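Local structure of phospho-2-dehydro-3-deoxyheptonate aldolase (Francisella tularensis, 3TQK) at residues A65-A70 and L127-N132; A304-I309 and T321-D326. The protein probably catalyses the first step of chorismate biosynthesis, the stereospecific condensation of phosphoenolpyruvate with D-erythrose 4-phosphate to give 3-deoxy-D-arabino-heptulosonate 7-phosphate. One frame throughout, in Å; residues are numbered along the deposited sequence.

Contact 1 of 2, residues A65-A70 and L127-N132; sequences AAIEYA and LSDLTN
Two neighbouring outer helices of a TIM barrel meet here, and the contact is carried chiefly by Ile67 and Ala70 of helix 63-80 with Asp129 and Leu130 of helix 116-132. The axes of the short segments run 12° from parallel, as expected when successive barrel helices lie side by side in the same sense, and their closest approach is 10.5 Å. At that separation the gap is spanned by side-chain ends: 166 Å² is buried in all, with Leu130 giving the largest share. The branch of Leu130 that reaches across is CD2, directed at Ile67 and Ala70, although its exact closeness to Ala70 CB is doubtful in the model; the CA atoms of Ala70 and Leu130, 6.9 Å apart, set the register. On the barrel side the same two residues continue inward, Ala70 onto Met88 of strand 84-89 and Leu130 onto Cys137 of strand 137-140, so the helix pair is seated on two adjacent strands. Ile67, partly exposed, adds a second contact. Its CG1 lies anti to the carbonyl carbon (chi1 -70°), and this arm brings CD1 nearer to the other helix than the direction of CB alone would suggest. From there Ile67 CD1 sits 4.2 Å from Leu130 CD2 and, at its nearest approach, 3.7 Å from CB of Asp129.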
loop_
_atom_site.group_PDB
_atom_site.type_symbol
_atom_site.label_atom_id
_atom_site.label_comp_id
_atom_site.label_asym_id
_atom_site.label_seq_id
_atom_site.Cartn_x
_atom_site.Cartn_y
_atom_site.Cartn_z
ATOM N N ALA A 65 -10.781 2.692 28.994
ATOM C CA ALA A 65 -11.935 1.872 28.611
ATOM C C ALA A 65 -11.460 0.530 28.039
ATOM O O ALA A 65 -12.067 -0.499 28.291
ATOM C CB ALA A 65 -12.817 2.609 27.617
ATOM N N ALA A 66 -10.356 0.549 27.298
ATOM C CA ALA A 66 -9.755 -0.676 26.776
ATOM C C ALA A 66 -9.328 -1.649 27.891
ATOM O O ALA A 66 -9.540 -2.857 27.787
ATOM C CB ALA A 66 -8.571 -0.340 25.878
ATOM N N ILE A 67 -8.724 -1.125 28.950
ATOM C CA ILE A 67 -8.362 -1.944 30.105
ATOM C C ILE A 67 -9.620 -2.552 30.747
ATOM O O ILE A 67 -9.666 -3.763 31.001
ATOM C CB ILE A 67 -7.561 -1.126 31.157
ATOM C CG1 ILE A 67 -6.151 -0.796 30.633
ATOM C CG2 ILE A 67 -7.493 -1.868 32.499
ATOM C CD1 ILE A 67 -5.222 -1.984 30.540
ATOM N N GLU A 68 -10.646 -1.739 30.993
ATOM C CA GLU A 68 -11.880 -2.293 31.553
ATOM C C GLU A 68 -12.475 -3.393 30.675
ATOM O O GLU A 68 -12.890 -4.428 31.188
ATOM C CB GLU A 68 -12.929 -1.219 31.812
ATOM C CG GLU A 68 -14.125 -1.737 32.614
ATOM C CD GLU A 68 -15.179 -0.676 32.854
ATOM O OE1 GLU A 68 -16.373 -1.033 32.886
ATOM O OE2 GLU A 68 -14.818 0.510 33.003
ATOM N N TYR A 69 -12.513 -3.171 29.361
ATOM C CA TYR A 69 -12.972 -4.196 28.414
ATOM C C TYR A 69 -12.144 -5.472 28.558
ATOM O O TYR A 69 -12.687 -6.576 28.594
ATOM C CB TYR A 69 -12.883 -3.685 26.965
ATOM C CG TYR A 69 -13.408 -4.674 25.938
ATOM C CD1 TYR A 69 -12.560 -5.585 25.335
ATOM C CD2 TYR A 69 -14.749 -4.695 25.584
ATOM C CE1 TYR A 69 -13.026 -6.492 24.405
ATOM C CE2 TYR A 69 -15.232 -5.597 24.662
ATOM C CZ TYR A 69 -14.364 -6.498 24.073
ATOM O OH TYR A 69 -14.824 -7.411 23.153
ATOM N N ALA A 70 -10.827 -5.302 28.644
ATOM C CA ALA A 70 -9.894 -6.425 28.706
ATOM C C ALA A 70 -10.126 -7.275 29.935
ATOM O O ALA A 70 -10.054 -8.501 29.864
ATOM C CB ALA A 70 -8.475 -5.937 28.689
ATOM N N LEU A 127 -0.567 -2.040 25.200
ATOM C CA LEU A 127 -0.208 -3.406 24.843
ATOM C C LEU A 127 0.599 -4.076 25.939
ATOM O O LEU A 127 0.401 -5.262 26.221
ATOM C CB LEU A 127 0.560 -3.426 23.534
ATOM C CG LEU A 127 -0.282 -3.143 22.303
ATOM C CD1 LEU A 127 0.656 -2.826 21.156
ATOM C CD2 LEU A 127 -1.219 -4.323 21.959
ATOM N N SER A 128 1.491 -3.331 26.584
ATOM C CA SER A 128 2.224 -3.868 27.733
ATOM C C SER A 128 1.243 -4.303 28.819
ATOM O O SER A 128 1.320 -5.433 29.287
ATOM C CB SER A 128 3.218 -2.848 28.280
ATOM O OG SER A 128 3.957 -3.371 29.373
ATOM N N ASP A 129 0.309 -3.422 29.180
ATOM C CA ASP A 129 -0.690 -3.707 30.215
ATOM C C ASP A 129 -1.570 -4.926 29.909
ATOM O O ASP A 129 -1.777 -5.776 30.772
ATOM C CB ASP A 129 -1.587 -2.475 30.478
ATOM C CG ASP A 129 -0.820 -1.308 31.105
ATOM O OD1 ASP A 129 0.338 -1.515 31.501
ATOM O OD2 ASP A 129 -1.359 -0.184 31.190
ATOM N N LEU A 130 -2.082 -5.003 28.685
ATOM C CA LEU A 130 -2.971 -6.096 28.290
ATOM C C LEU A 130 -2.274 -7.462 28.314
ATOM O O LEU A 130 -2.801 -8.422 28.893
ATOM C CB LEU A 130 -3.556 -5.827 26.908
ATOM C CG LEU A 130 -4.496 -4.619 26.819
ATOM C CD1 LEU A 130 -4.813 -4.307 25.365
ATOM C CD2 LEU A 130 -5.763 -4.875 27.591
ATOM N N THR A 131 -1.099 -7.548 27.692
ATOM C CA THR A 131 -0.329 -8.780 27.673
ATOM C C THR A 131 0.155 -9.155 29.066
ATOM O O THR A 131 0.257 -10.350 29.393
ATOM C CB THR A 131 0.887 -8.685 26.754
ATOM O OG1 THR A 131 1.666 -7.546 27.121
ATOM C CG2 THR A 131 0.455 -8.607 25.276
ATOM N N ASN A 132 0.438 -8.140 29.887
ATOM C CA ASN A 132 0.816 -8.375 31.273
ATOM C C ASN A 132 -0.335 -8.945 32.105
ATOM O O ASN A 132 -0.107 -9.597 33.126
ATOM C CB ASN A 132 1.361 -7.098 31.911
ATOM C CG ASN A 132 2.054 -7.360 33.219
ATOM O OD1 ASN A 132 1.698 -6.784 34.241
ATOM N ND2 ASN A 132 3.036 -8.264 33.203
#

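Contact 2 of 2, residues A304-I309 and T321-D326; sequences AGNQDI and TDKCVD. With MN (manganese (II) ion), chain B.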
loop_
_atom_site.group_PDB
_atom_site.type_symbol
_atom_site.label_atom_id
_atom_site.label_comp_id
_atom_site.label_asym_id
_atom_site.label_seq_id
_atom_site.Cartn_x
_atom_site.Cartn_y
_atom_site.Cartn_z
ATOM N N ALA A 304 -22.962 -0.814 22.993
ATOM C CA ALA A 304 -23.220 -1.164 21.592
ATOM C C ALA A 304 -23.249 0.064 20.666
ATOM O O ALA A 304 -23.473 1.195 21.112
ATOM C CB ALA A 304 -24.534 -1.956 21.469
ATOM N N GLY A 305 -23.000 -0.185 19.378
ATOM C CA GLY A 305 -23.131 0.823 18.328
ATOM C C GLY A 305 -21.915 1.708 18.160
ATOM O O GLY A 305 -20.790 1.271 18.375
ATOM N N ASN A 306 -22.154 2.955 17.759
ATOM C CA ASN A 306 -21.096 3.958 17.661
ATOM C C ASN A 306 -21.582 5.393 17.892
ATOM O O ASN A 306 -22.785 5.642 18.048
ATOM C CB ASN A 306 -20.374 3.853 16.305
ATOM C CG ASN A 306 -21.206 4.383 15.140
ATOM O OD1 ASN A 306 -22.259 4.993 15.327
ATOM N ND2 ASN A 306 -20.726 4.148 13.926
ATOM N N GLN A 307 -20.624 6.320 17.909
ATOM C CA GLN A 307 -20.892 7.757 18.026
ATOM C C GLN A 307 -19.920 8.579 17.167
ATOM O O GLN A 307 -18.902 8.072 16.685
ATOM C CB GLN A 307 -20.772 8.203 19.489
ATOM C CG GLN A 307 -19.346 8.085 20.066
ATOM C CD GLN A 307 -19.303 8.202 21.576
ATOM O OE1 GLN A 307 -20.135 8.883 22.179
ATOM N NE2 GLN A 307 -18.333 7.535 22.196
ATOM N N ASP A 308 -20.251 9.851 16.998
ATOM C CA ASP A 308 -19.399 10.813 16.311
ATOM C C ASP A 308 -18.249 11.220 17.247
ATOM O O ASP A 308 -18.473 11.531 18.427
ATOM C CB ASP A 308 -20.235 12.046 15.916
ATOM C CG ASP A 308 -19.554 12.935 14.868
ATOM O OD1 ASP A 308 -18.310 12.978 14.788
ATOM O OD2 ASP A 308 -20.284 13.620 14.124
ATOM N N ILE A 309 -17.028 11.226 16.711
ATOM C CA ILE A 309 -15.835 11.635 17.471
ATOM C C ILE A 309 -15.905 13.081 18.014
ATOM O O ILE A 309 -15.199 13.427 18.960
ATOM C CB ILE A 309 -14.542 11.481 16.611
ATOM C CG1 ILE A 309 -13.280 11.555 17.488
ATOM C CG2 ILE A 309 -14.492 12.534 15.489
ATOM C CD1 ILE A 309 -12.538 10.269 17.594
ATOM N N THR A 321 -15.627 4.869 16.006
ATOM C CA THR A 321 -15.521 4.514 14.588
ATOM C C THR A 321 -16.664 3.543 14.219
ATOM O O THR A 321 -17.836 3.917 14.317
ATOM C CB THR A 321 -14.103 3.945 14.236
ATOM O OG1 THR A 321 -13.765 2.864 15.118
ATOM C CG2 THR A 321 -13.047 5.027 14.351
ATOM N N ASP A 322 -16.349 2.309 13.816
ATOM C CA ASP A 322 -17.389 1.382 13.342
ATOM C C ASP A 322 -18.268 0.887 14.499
ATOM O O ASP A 322 -17.862 0.889 15.664
ATOM C CB ASP A 322 -16.795 0.177 12.586
ATOM C CG ASP A 322 -16.105 0.564 11.253
ATOM O OD1 ASP A 322 -16.523 1.546 10.590
ATOM O OD2 ASP A 322 -15.159 -0.152 10.861
ATOM N N LYS A 323 -19.480 0.472 14.156
ATOM C CA LYS A 323 -20.428 -0.040 15.137
ATOM C C LYS A 323 -19.961 -1.391 15.676
ATOM O O LYS A 323 -19.578 -2.277 14.912
ATOM C CB LYS A 323 -21.830 -0.142 14.517
ATOM C CG LYS A 323 -22.461 1.229 14.216
ATOM C CD LYS A 323 -23.735 1.152 13.353
ATOM C CE LYS A 323 -24.353 2.545 13.167
ATOM N NZ LYS A 323 -25.302 2.630 12.023
ATOM N N CYS A 324 -19.969 -1.522 17.000
ATOM C CA CYS A 324 -19.572 -2.749 17.677
ATOM C C CYS A 324 -20.756 -3.332 18.441
ATOM O O CYS A 324 -21.650 -2.595 18.878
ATOM C CB CYS A 324 -18.448 -2.451 18.670
ATOM S SG CYS A 324 -16.921 -1.792 17.937
ATOM N N VAL A 325 -20.757 -4.654 18.611
ATOM C CA VAL A 325 -21.698 -5.302 19.532
ATOM C C VAL A 325 -21.254 -5.059 20.980
ATOM O O VAL A 325 -20.079 -4.814 21.240
ATOM C CB VAL A 325 -21.851 -6.821 19.255
ATOM C CG1 VAL A 325 -22.314 -7.052 17.828
ATOM C CG2 VAL A 325 -20.544 -7.579 19.523
ATOM N N ASP A 326 -22.195 -5.090 21.921
ATOM C CA ASP A 326 -21.830 -4.970 23.339
ATOM C C ASP A 326 -21.242 -6.301 23.858
ATOM O O ASP A 326 -21.222 -7.300 23.133
ATOM C CB ASP A 326 -22.994 -4.429 24.205
ATOM C CG ASP A 326 -24.240 -5.312 24.184
ATOM O OD1 ASP A 326 -24.116 -6.549 24.303
ATOM O OD2 ASP A 326 -25.355 -4.750 24.085
HETATM MN MN MN B . -13.647 -1.532 11.973
HETATM O O HOH W 1 -24.819 -1.825 25.172
#
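Ala304 opens the pairing at the Asp326 end: its CA approaches Cys324 O at 3.4 Å in a CA-H...O contact, and its N gives a proton to a water that in turn donates to Asp326 OD2. The other carboxylate oxygen, Asp326 OD1, takes the N-H of Glu329, which makes Asp326 the N-cap of helix 327-344. At Gly305 the chain turns a corner with positive phi (84°). Its N bonds to Cys324 O at 2.8 Å, while Cys324 N returns a longer bond, 3.2 Å, to Gly305 O. Together they form a single antiparallel, hydrogen-bonded bridge within the connection from the last strand of the TIM barrel to helix 327-344, beside the manganese site. Asn306 comes next. With CG between the backbone N and the carbonyl carbon (chi1 74°), its amide is brought to Thr321, where ND2 donates to Thr321 O at 2.9 Å, nearly end-on to the carbonyl but bent at the proton (137°). The aliphatic part of Lys323 crosses this amide, CG lying 3.4 Å from Asn306 ND2. Between Thr321 and Lys323, Asp322 points its CB away from the first segment and binds manganese through OD2 at 2.3 Å, alongside Cys58, His266 and Glu299.

In the fold
From the N terminus, the chain passes barrel strand 51-56 and enters helix 63-80; strand 84-89 and a long connection then lead to helix 116-132, where contact 1 closes a loop of 56 intervening residues between adjacent outer helices. The barrel continues through its remaining strands to 293-299. Contact 2 follows, closing a short loop of 11 residues that includes strand 318-319, just before helix 327-344. The two loops therefore lie in series, neither enclosing nor crossing the other. The centres of contacts 1 and 2 are 19 Å apart, and the two do not touch. Contact 1 joins helices of the outer layer; contact 2 ties together two parts of the connection after strand 293-299, one of which carries the manganese ligand Asp322.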